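Local coordinates for protein (endonuclease) (Salmonella typhimurium, PDB 1BYR) that is an endonuclease of the PLD-like family, with a mixed alpha/beta fold, that assembles as two copies of the chain, at residues 85-90 and 145-150; 57-62 and 139-144; 33-38 and 94-99. All blocks are in the same frame, centred on the assembly; numbering follows the deposited sequence.

Contact 1. Residues 85-90 and 145-150; sequences RTDSNF and WNQGRD
The first torsion of Arg85 turns CG away from its carbonyl carbon (chi1 -67°), and the extended chain beyond runs across one face of Trp145. Arg85 CD sits almost over the centre of the Trp145 six-membered ring, 3.6 Å from its centroid. Further out the guanidinium stacks on the indole in a cation-pi contact, planes 11° apart. Two bonds close to its plane fix its rotation: Arg85 NE donates a nearly straight hydrogen bond, part of a salt bridge, to Asp150 OD1 (3.0 Å), and Arg85 NH1 donates to Trp145 O (2.9 Å). Gly148 N reaches that carbonyl from the opposite face of its plane. A water joins Arg85 NH2 to Asp150 OD2.

The backbones pair through Thr86 N to Arg149 O (2.9 Å) and Arg149 N to Thr86 O (2.7 Å). Beyond the pairing, Asn89 ND2 donates a bent bond (131°) to Gln147 OE1 (2.8 Å), but lies too close to Gln147 CB for certain placement. Asp87, ending its strand, accepts at OD1 from Asn89 N in an Asx turn; its OD2 is held by Gln93. This short antiparallel pairing adds, soon after helix 131-146, the outermost strand of this chain's mixed alpha/beta sheet.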
loop_
_atom_site.group_PDB
_atom_site.type_symbol
_atom_site.label_atom_id
_atom_site.label_comp_id
_atom_site.label_asym_id
_atom_site.label_seq_id
_atom_site.Cartn_x
_atom_site.Cartn_y
_atom_site.Cartn_z
ATOM N N ARG A 85 7.084 17.695 -7.725
ATOM C CA ARG A 85 5.841 18.094 -8.374
ATOM C C ARG A 85 4.589 17.640 -7.628
ATOM O O ARG A 85 4.572 16.595 -6.975
ATOM C CB ARG A 85 5.762 17.527 -9.804
ATOM C CG ARG A 85 6.772 18.086 -10.784
ATOM C CD ARG A 85 6.447 17.683 -12.227
ATOM N NE ARG A 85 7.245 18.454 -13.172
ATOM C CZ ARG A 85 7.398 18.144 -14.453
ATOM N NH1 ARG A 85 6.809 17.066 -14.968
ATOM N NH2 ARG A 85 8.150 18.918 -15.229
ATOM N N THR A 86 3.538 18.452 -7.729
ATOM C CA THR A 86 2.256 18.111 -7.151
ATOM C C THR A 86 1.397 17.655 -8.334
ATOM O O THR A 86 1.530 18.176 -9.442
ATOM C CB THR A 86 1.602 19.309 -6.437
ATOM O OG1 THR A 86 1.513 20.418 -7.331
ATOM C CG2 THR A 86 2.414 19.703 -5.231
ATOM N N ASP A 87 0.523 16.677 -8.110
ATOM C CA ASP A 87 -0.321 16.143 -9.180
ATOM C C ASP A 87 -1.767 16.157 -8.724
ATOM O O ASP A 87 -2.102 15.607 -7.673
ATOM C CB ASP A 87 0.137 14.713 -9.502
ATOM C CG ASP A 87 -0.762 14.000 -10.507
ATOM O OD1 ASP A 87 -1.574 14.650 -11.188
ATOM O OD2 ASP A 87 -0.636 12.762 -10.618
ATOM N N SER A 88 -2.625 16.811 -9.502
ATOM C CA SER A 88 -4.036 16.906 -9.162
ATOM C C SER A 88 -4.931 16.299 -10.230
ATOM O O SER A 88 -6.137 16.494 -10.210
ATOM C CB SER A 88 -4.423 18.377 -8.989
ATOM O OG SER A 88 -4.228 19.085 -10.205
ATOM N N ASN A 89 -4.335 15.580 -11.167
ATOM C CA ASN A 89 -5.108 14.983 -12.242
ATOM C C ASN A 89 -5.933 13.768 -11.836
ATOM O O ASN A 89 -6.683 13.225 -12.640
ATOM C CB ASN A 89 -4.189 14.647 -13.411
ATOM C CG ASN A 89 -3.830 15.884 -14.222
ATOM O OD1 ASN A 89 -4.569 16.880 -14.220
ATOM N ND2 ASN A 89 -2.701 15.842 -14.912
ATOM N N PHE A 90 -5.804 13.369 -10.576
ATOM C CA PHE A 90 -6.537 12.228 -10.049
ATOM C C PHE A 90 -7.275 12.647 -8.772
ATOM O O PHE A 90 -6.764 13.464 -7.995
ATOM C CB PHE A 90 -5.568 11.076 -9.728
ATOM C CG PHE A 90 -4.764 10.585 -10.917
ATOM C CD1 PHE A 90 -3.534 11.158 -11.235
ATOM C CD2 PHE A 90 -5.226 9.531 -11.698
ATOM C CE1 PHE A 90 -2.779 10.693 -12.302
ATOM C CE2 PHE A 90 -4.472 9.066 -12.766
ATOM C CZ PHE A 90 -3.239 9.654 -13.065
ATOM N N TRP A 145 4.257 11.916 -12.949
ATOM C CA TRP A 145 5.178 13.058 -12.914
ATOM C C TRP A 145 4.923 14.007 -14.094
ATOM O O TRP A 145 4.811 15.225 -13.925
ATOM C CB TRP A 145 6.626 12.551 -12.953
ATOM C CG TRP A 145 7.658 13.604 -13.253
ATOM C CD1 TRP A 145 8.177 13.917 -14.483
ATOM C CD2 TRP A 145 8.322 14.460 -12.315
ATOM N NE1 TRP A 145 9.114 14.907 -14.362
ATOM C CE2 TRP A 145 9.221 15.261 -13.043
ATOM C CE3 TRP A 145 8.239 14.622 -10.929
ATOM C CZ2 TRP A 145 10.040 16.218 -12.429
ATOM C CZ3 TRP A 145 9.055 15.576 -10.321
ATOM C CH2 TRP A 145 9.942 16.358 -11.069
ATOM N N ASN A 146 4.808 13.434 -15.285
ATOM C CA ASN A 146 4.583 14.210 -16.498
ATOM C C ASN A 146 3.374 15.136 -16.475
ATOM O O ASN A 146 3.329 16.101 -17.232
ATOM C CB ASN A 146 4.504 13.274 -17.707
ATOM C CG ASN A 146 5.859 12.655 -18.039
ATOM O OD1 ASN A 146 6.881 13.075 -17.512
ATOM N ND2 ASN A 146 5.856 11.662 -18.912
ATOM N N GLN A 147 2.394 14.866 -15.620
ATOM C CA GLN A 147 1.240 15.750 -15.562
ATOM C C GLN A 147 1.187 16.498 -14.239
ATOM O O GLN A 147 0.117 16.942 -13.795
ATOM C CB GLN A 147 -0.056 14.966 -15.768
ATOM C CG GLN A 147 -0.249 13.816 -14.839
ATOM C CD GLN A 147 -1.256 12.846 -15.379
ATOM O OE1 GLN A 147 -2.385 13.216 -15.714
ATOM N NE2 GLN A 147 -0.868 11.594 -15.479
ATOM N N GLY A 148 2.350 16.629 -13.606
ATOM C CA GLY A 148 2.430 17.328 -12.340
ATOM C C GLY A 148 2.860 18.768 -12.520
ATOM O O GLY A 148 3.268 19.180 -13.616
ATOM N N ARG A 149 2.777 19.539 -11.439
ATOM C CA ARG A 149 3.152 20.953 -11.445
ATOM C C ARG A 149 4.390 21.128 -10.566
ATOM O O ARG A 149 4.415 20.683 -9.426
ATOM C CB ARG A 149 1.998 21.790 -10.874
ATOM C CG ARG A 149 1.819 23.169 -11.490
ATOM C CD ARG A 149 0.336 23.511 -11.565
ATOM N NE ARG A 149 -0.211 23.349 -12.915
ATOM C CZ ARG A 149 -1.510 23.387 -13.214
ATOM N NH1 ARG A 149 -2.405 23.565 -12.259
ATOM N NH2 ARG A 149 -1.912 23.241 -14.472
ATOM N N ASP A 150 5.420 21.761 -11.104
ATOM C CA ASP A 150 6.647 21.984 -10.340
ATOM C C ASP A 150 6.375 22.713 -9.038
ATOM O O ASP A 150 5.548 23.618 -8.986
ATOM C CB ASP A 150 7.621 22.859 -11.127
ATOM C CG ASP A 150 8.435 22.087 -12.138
ATOM O OD1 ASP A 150 8.562 20.851 -12.027
ATOM O OD2 ASP A 150 8.963 22.736 -13.062
HETATM O O HOH W 1 10.525 20.527 -14.802
HETATM O O HOH W 2 3.149 22.657 -7.297
HETATM O O HOH W 3 -1.149 18.158 -11.797
#

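Contact 2. Residues 57-62 and 139-144; sequences KIVIDE and EHWQDR
The Trp141 indole meets strand 57-61 obliquely through Val59 and Lys57, while the backbone N of Ile58 lies at its edge, near the ring plane. CG2 of Val59 comes to 3.5 Å from Trp141 NE1, and CB of Lys57 rests 3.6 Å from CZ2 of the same ring. Trp145 stacks on this indole and Arg31 makes a cation-pi contact with it. The second flat group, the Arg144 guanidinium, has His140 ND1 over one face, 3.7 Å above its plane, and the carboxylate of Asp143 at its edge.

Trp141 extends with CG anti to the backbone N (chi1 179°), which carries the ring from the helix to the sheet. There its NE1 is satisfied by the carbonyl of Met32, on the neighbouring strand. This is helix-on-sheet packing of an alpha/beta fold: the axes of strand 57-61 and helix 139-144 approach to 9.1 Å at an angle of 68°, and no hydrogen bond links the two segments. Val59 CG1 also reaches 4.4 Å from the backbone C of Arg144. The polar end of Arg144 leads away from the strand, NH1 forming a salt bridge with Asp143 OD2 at 2.8 Å and another with Glu12 of the second subunit.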
loop_
_atom_site.group_PDB
_atom_site.type_symbol
_atom_site.label_atom_id
_atom_site.label_comp_id
_atom_site.label_asym_id
_atom_site.label_seq_id
_atom_site.Cartn_x
_atom_site.Cartn_y
_atom_site.Cartn_z
ATOM N N LYS A 57 13.781 12.424 -7.564
ATOM C CA LYS A 57 12.650 13.161 -8.133
ATOM C C LYS A 57 11.369 12.647 -7.460
ATOM O O LYS A 57 11.183 11.435 -7.272
ATOM C CB LYS A 57 12.595 12.980 -9.654
ATOM C CG LYS A 57 13.723 13.705 -10.388
ATOM C CD LYS A 57 13.476 13.762 -11.880
ATOM C CE LYS A 57 14.725 14.187 -12.643
ATOM N NZ LYS A 57 14.516 14.169 -14.131
ATOM N N ILE A 58 10.482 13.571 -7.095
ATOM C CA ILE A 58 9.261 13.219 -6.383
ATOM C C ILE A 58 7.967 13.841 -6.914
ATOM O O ILE A 58 7.929 15.020 -7.260
ATOM C CB ILE A 58 9.422 13.636 -4.899
ATOM C CG1 ILE A 58 10.787 13.178 -4.394
ATOM C CG2 ILE A 58 8.291 13.070 -4.042
ATOM C CD1 ILE A 58 11.132 13.675 -3.003
ATOM N N VAL A 59 6.906 13.036 -7.005
ATOM C CA VAL A 59 5.598 13.541 -7.431
ATOM C C VAL A 59 4.616 13.157 -6.347
ATOM O O VAL A 59 4.508 11.981 -5.989
ATOM C CB VAL A 59 5.111 12.926 -8.762
ATOM C CG1 VAL A 59 5.825 13.591 -9.905
ATOM C CG2 VAL A 59 5.332 11.430 -8.768
ATOM N N ILE A 60 3.920 14.149 -5.803
ATOM C CA ILE A 60 2.966 13.892 -4.736
ATOM C C ILE A 60 1.566 14.388 -5.062
ATOM O O ILE A 60 1.376 15.199 -5.967
ATOM C CB ILE A 60 3.433 14.564 -3.431
ATOM C CG1 ILE A 60 3.268 16.085 -3.532
ATOM C CG2 ILE A 60 4.893 14.223 -3.185
ATOM C CD1 ILE A 60 3.824 16.861 -2.318
ATOM N N ASP A 61 0.583 13.877 -4.329
ATOM C CA ASP A 61 -0.799 14.283 -4.501
ATOM C C ASP A 61 -0.929 15.752 -4.117
ATOM O O ASP A 61 -0.395 16.177 -3.085
ATOM C CB ASP A 61 -1.714 13.451 -3.595
ATOM C CG ASP A 61 -3.154 13.841 -3.746
ATOM O OD1 ASP A 61 -3.726 13.547 -4.809
ATOM O OD2 ASP A 61 -3.702 14.442 -2.804
ATOM N N GLU A 62 -1.652 16.515 -4.929
ATOM C CA GLU A 62 -1.823 17.943 -4.671
ATOM C C GLU A 62 -2.836 18.314 -3.598
ATOM O O GLU A 62 -2.495 18.997 -2.627
ATOM C CB GLU A 62 -2.187 18.665 -5.967
ATOM C CG GLU A 62 -2.096 20.173 -5.874
ATOM C CD GLU A 62 -2.285 20.846 -7.217
ATOM O OE1 GLU A 62 -1.603 20.449 -8.194
ATOM O OE2 GLU A 62 -3.125 21.768 -7.292
ATOM N N GLU A 139 7.327 3.489 -15.215
ATOM C CA GLU A 139 6.387 3.994 -16.202
ATOM C C GLU A 139 5.189 4.619 -15.482
ATOM O O GLU A 139 4.639 5.626 -15.910
ATOM C CB GLU A 139 5.911 2.861 -17.113
ATOM C CG GLU A 139 6.960 2.365 -18.089
ATOM C CD GLU A 139 6.461 1.181 -18.893
ATOM O OE1 GLU A 139 5.467 0.561 -18.460
ATOM O OE2 GLU A 139 7.047 0.863 -19.950
ATOM N N HIS A 140 4.806 4.004 -14.370
ATOM C CA HIS A 140 3.690 4.470 -13.534
ATOM C C HIS A 140 4.089 5.808 -12.912
ATOM O O HIS A 140 3.297 6.745 -12.862
ATOM C CB HIS A 140 3.437 3.426 -12.435
ATOM C CG HIS A 140 2.313 3.757 -11.503
ATOM N ND1 HIS A 140 0.998 3.868 -11.918
ATOM C CD2 HIS A 140 2.283 3.860 -10.153
ATOM C CE1 HIS A 140 0.217 4.047 -10.866
ATOM N NE2 HIS A 140 0.976 4.036 -9.787
ATOM N N TRP A 141 5.326 5.887 -12.435
ATOM C CA TRP A 141 5.840 7.114 -11.824
ATOM C C TRP A 141 5.952 8.242 -12.864
ATOM O O TRP A 141 5.546 9.387 -12.618
ATOM C CB TRP A 141 7.226 6.850 -11.213
ATOM C CG TRP A 141 7.836 8.064 -10.599
ATOM C CD1 TRP A 141 7.750 8.453 -9.303
ATOM C CD2 TRP A 141 8.557 9.101 -11.285
ATOM N NE1 TRP A 141 8.368 9.673 -9.133
ATOM C CE2 TRP A 141 8.871 10.093 -10.338
ATOM C CE3 TRP A 141 8.961 9.283 -12.618
ATOM C CZ2 TRP A 141 9.576 11.258 -10.668
ATOM C CZ3 TRP A 141 9.661 10.445 -12.951
ATOM C CH2 TRP A 141 9.955 11.422 -11.974
ATOM N N GLN A 142 6.506 7.899 -14.027
ATOM C CA GLN A 142 6.714 8.843 -15.119
ATOM C C GLN A 142 5.427 9.469 -15.635
ATOM O O GLN A 142 5.373 10.672 -15.929
ATOM C CB GLN A 142 7.434 8.138 -16.259
ATOM C CG GLN A 142 7.946 9.076 -17.311
ATOM C CD GLN A 142 9.054 9.945 -16.795
ATOM O OE1 GLN A 142 8.980 11.170 -16.833
ATOM N NE2 GLN A 142 10.102 9.321 -16.289
ATOM N N ASP A 143 4.387 8.648 -15.754
ATOM C CA ASP A 143 3.096 9.129 -16.225
ATOM C C ASP A 143 2.493 10.153 -15.263
ATOM O O ASP A 143 1.921 11.151 -15.686
ATOM C CB ASP A 143 2.127 7.956 -16.394
ATOM C CG ASP A 143 0.792 8.400 -16.910
ATOM O OD1 ASP A 143 0.682 8.593 -18.136
ATOM O OD2 ASP A 143 -0.138 8.573 -16.094
ATOM N N ARG A 144 2.616 9.902 -13.965
ATOM C CA ARG A 144 2.086 10.815 -12.955
ATOM C C ARG A 144 2.939 12.075 -12.872
ATOM O O ARG A 144 2.416 13.169 -12.741
ATOM C CB ARG A 144 2.051 10.121 -11.593
ATOM C CG ARG A 144 0.786 9.251 -11.328
ATOM C CD ARG A 144 0.325 8.443 -12.548
ATOM N NE ARG A 144 -0.712 7.466 -12.189
ATOM C CZ ARG A 144 -1.293 6.622 -13.042
ATOM N NH1 ARG A 144 -0.953 6.624 -14.323
ATOM N NH2 ARG A 144 -2.188 5.742 -12.601
#

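Contact 3. Residues 33-38 and 94-99; sequences MAYSFT and HDKVII
Tyr35 and, across from it, His94 and Lys96 meet where the HxK portion of the HKD signature of PLD-like proteins leads into central strand 97-100, beside the end of strand 29-34. The two strands run antiparallel and are joined at Met33 and Val97, a hydrogen-bonded pair: Met33 N donates to Val97 O (2.8 Å, nearly straight) and Val97 N returns the bond to Met33 O (3.0 Å). On the same sheet face, CB of Met33 lies 4.2 Å from CB of Val97.

Met33 lies along Asp95 in the same direction. A bend at its last torsion (chi3 85°) brings Met33 CE to 3.6 Å from Asp95 OD1, while SD lies against the CB of the aspartate. The carboxylate itself is gripped from outside: OD2 by His140 of helix 131-146, and OD1 by Ser121 of the second subunit.

Beyond the paired residues, Ala34 CA makes a CA-H...O contact with Asp95 O at 3.2 Å. The Tyr35 ring then meets His94 obliquely, CD2 to CD2 at 3.9 Å, with the ring planes 52° apart. Lys96, curling at its second and fourth torsions, folds back so that NZ donates to His94 O (2.9 Å). Lys96 NZ also sits over one face of the imidazole, displaced from the ring centre, and comes alongside Tyr35, 4.0 Å from Tyr35 CB. His94 ND1 is hydrogen-bonded to Glu122 of the second subunit, consistent with the neighbouring subunit helping to position His94 and Asp95. Such a histidine and lysine, one residue apart just before a central strand and close to the subunit interface, are characteristic of the HKD site of the PLD-like fold.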
loop_
_atom_site.group_PDB
_atom_site.type_symbol
_atom_site.label_atom_id
_atom_site.label_comp_id
_atom_site.label_asym_id
_atom_site.label_seq_id
_atom_site.Cartn_x
_atom_site.Cartn_y
_atom_site.Cartn_z
ATOM N N MET A 33 6.641 8.467 -5.174
ATOM C CA MET A 33 5.240 8.844 -5.354
ATOM C C MET A 33 4.677 8.861 -3.944
ATOM O O MET A 33 4.908 7.930 -3.168
ATOM C CB MET A 33 4.459 7.777 -6.154
ATOM C CG MET A 33 4.990 7.443 -7.554
ATOM S SD MET A 33 3.936 6.247 -8.445
ATOM C CE MET A 33 2.700 7.301 -9.166
ATOM N N ALA A 34 3.932 9.906 -3.592
ATOM C CA ALA A 34 3.365 9.963 -2.265
ATOM C C ALA A 34 2.010 10.633 -2.231
ATOM O O ALA A 34 1.693 11.452 -3.082
ATOM C CB ALA A 34 4.310 10.703 -1.342
ATOM N N TYR A 35 1.205 10.263 -1.239
ATOM C CA TYR A 35 -0.090 10.897 -1.030
ATOM C C TYR A 35 0.349 11.878 0.066
ATOM O O TYR A 35 1.144 12.764 -0.207
ATOM C CB TYR A 35 -1.096 9.869 -0.511
ATOM C CG TYR A 35 -2.416 10.448 -0.053
ATOM C CD1 TYR A 35 -2.996 11.526 -0.709
ATOM C CD2 TYR A 35 -3.084 9.909 1.035
ATOM C CE1 TYR A 35 -4.213 12.055 -0.285
ATOM C CE2 TYR A 35 -4.299 10.431 1.469
ATOM C CZ TYR A 35 -4.863 11.501 0.803
ATOM O OH TYR A 35 -6.075 12.005 1.221
ATOM N N SER A 36 -0.115 11.718 1.297
ATOM C CA SER A 36 0.337 12.605 2.370
ATOM C C SER A 36 1.866 12.546 2.475
ATOM O O SER A 36 2.433 11.486 2.722
ATOM C CB SER A 36 -0.286 12.170 3.679
ATOM O OG SER A 36 -1.647 11.938 3.474
ATOM N N PHE A 37 2.516 13.700 2.317
ATOM C CA PHE A 37 3.973 13.822 2.319
ATOM C C PHE A 37 4.389 14.748 3.473
ATOM O O PHE A 37 4.506 15.958 3.279
ATOM C CB PHE A 37 4.348 14.412 0.949
ATOM C CG PHE A 37 5.818 14.446 0.642
ATOM C CD1 PHE A 37 6.527 13.280 0.389
ATOM C CD2 PHE A 37 6.483 15.667 0.542
ATOM C CE1 PHE A 37 7.878 13.323 0.027
ATOM C CE2 PHE A 37 7.831 15.722 0.184
ATOM C CZ PHE A 37 8.528 14.552 -0.068
ATOM N N THR A 38 4.630 14.186 4.659
ATOM C CA THR A 38 4.964 15.017 5.830
ATOM C C THR A 38 6.047 14.574 6.834
ATOM O O THR A 38 6.584 15.418 7.558
ATOM C CB THR A 38 3.693 15.294 6.695
ATOM O OG1 THR A 38 3.247 14.065 7.282
ATOM C CG2 THR A 38 2.558 15.866 5.858
ATOM N N HIS A 94 -2.949 8.312 -4.829
ATOM C CA HIS A 94 -2.809 7.510 -3.610
ATOM C C HIS A 94 -1.576 6.623 -3.390
ATOM O O HIS A 94 -1.407 6.078 -2.293
ATOM C CB HIS A 94 -4.092 6.670 -3.455
ATOM C CG HIS A 94 -4.395 6.250 -2.050
ATOM N ND1 HIS A 94 -4.429 4.936 -1.660
ATOM C CD2 HIS A 94 -4.652 6.984 -0.938
ATOM C CE1 HIS A 94 -4.720 4.859 -0.369
ATOM N NE2 HIS A 94 -4.851 6.092 0.090
ATOM N N ASP A 95 -0.717 6.481 -4.402
ATOM C CA ASP A 95 0.484 5.650 -4.286
ATOM C C ASP A 95 1.459 6.105 -3.207
ATOM O O ASP A 95 1.659 7.303 -3.001
ATOM C CB ASP A 95 1.266 5.619 -5.607
ATOM C CG ASP A 95 0.407 5.226 -6.789
ATOM O OD1 ASP A 95 -0.192 6.132 -7.407
ATOM O OD2 ASP A 95 0.331 4.017 -7.105
ATOM N N LYS A 96 2.069 5.135 -2.519
ATOM C CA LYS A 96 3.089 5.390 -1.499
ATOM C C LYS A 96 4.198 4.466 -2.005
ATOM O O LYS A 96 4.339 3.320 -1.573
ATOM C CB LYS A 96 2.609 4.955 -0.099
ATOM C CG LYS A 96 1.240 5.501 0.285
ATOM C CD LYS A 96 0.127 4.480 -0.060
ATOM C CE LYS A 96 -1.143 4.689 0.764
ATOM N NZ LYS A 96 -1.690 6.062 0.590
ATOM N N VAL A 97 4.969 4.984 -2.947
ATOM C CA VAL A 97 6.005 4.201 -3.602
ATOM C C VAL A 97 7.373 4.877 -3.694
ATOM O O VAL A 97 7.471 6.081 -3.933
ATOM C CB VAL A 97 5.558 3.875 -5.053
ATOM C CG1 VAL A 97 6.733 3.295 -5.863
ATOM C CG2 VAL A 97 4.361 2.925 -5.039
ATOM N N ILE A 98 8.422 4.084 -3.497
ATOM C CA ILE A 98 9.791 4.559 -3.633
ATOM C C ILE A 98 10.526 3.559 -4.527
ATOM O O ILE A 98 10.669 2.390 -4.180
ATOM C CB ILE A 98 10.541 4.657 -2.270
ATOM C CG1 ILE A 98 9.845 5.657 -1.346
ATOM C CG2 ILE A 98 11.970 5.151 -2.502
ATOM C CD1 ILE A 98 10.569 5.910 -0.021
ATOM N N ILE A 99 10.937 4.023 -5.708
ATOM C CA ILE A 99 11.674 3.196 -6.654
ATOM C C ILE A 99 13.148 3.593 -6.515
ATOM O O ILE A 99 13.519 4.735 -6.780
ATOM C CB ILE A 99 11.216 3.451 -8.106
ATOM C CG1 ILE A 99 9.702 3.254 -8.231
ATOM C CG2 ILE A 99 11.935 2.504 -9.050
ATOM C CD1 ILE A 99 9.092 3.992 -9.405
#

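In the fold
From the N terminus, the chain opens contact 3 at 33-38, contact 2 at 57-62 and contact 1 at 85-90. It then closes them in the same order, at 94-99, 139-144 and 145-150. Every pair of contacts therefore crosses and none nests. Contact 3 joins strands 29-34 and 97-100 in the middle of the sheet, contact 2 lays helix 131-146 over strand 55-61, and contact 1 brings the chain beyond that helix onto strand 84-87. Backbone pairing of Ile60 with Arg85 and Asp87, and of Ala34 with Asp61, carries the sheet from one contact to the next. All three contacts reach the second subunit, contact 1 only through Phe90.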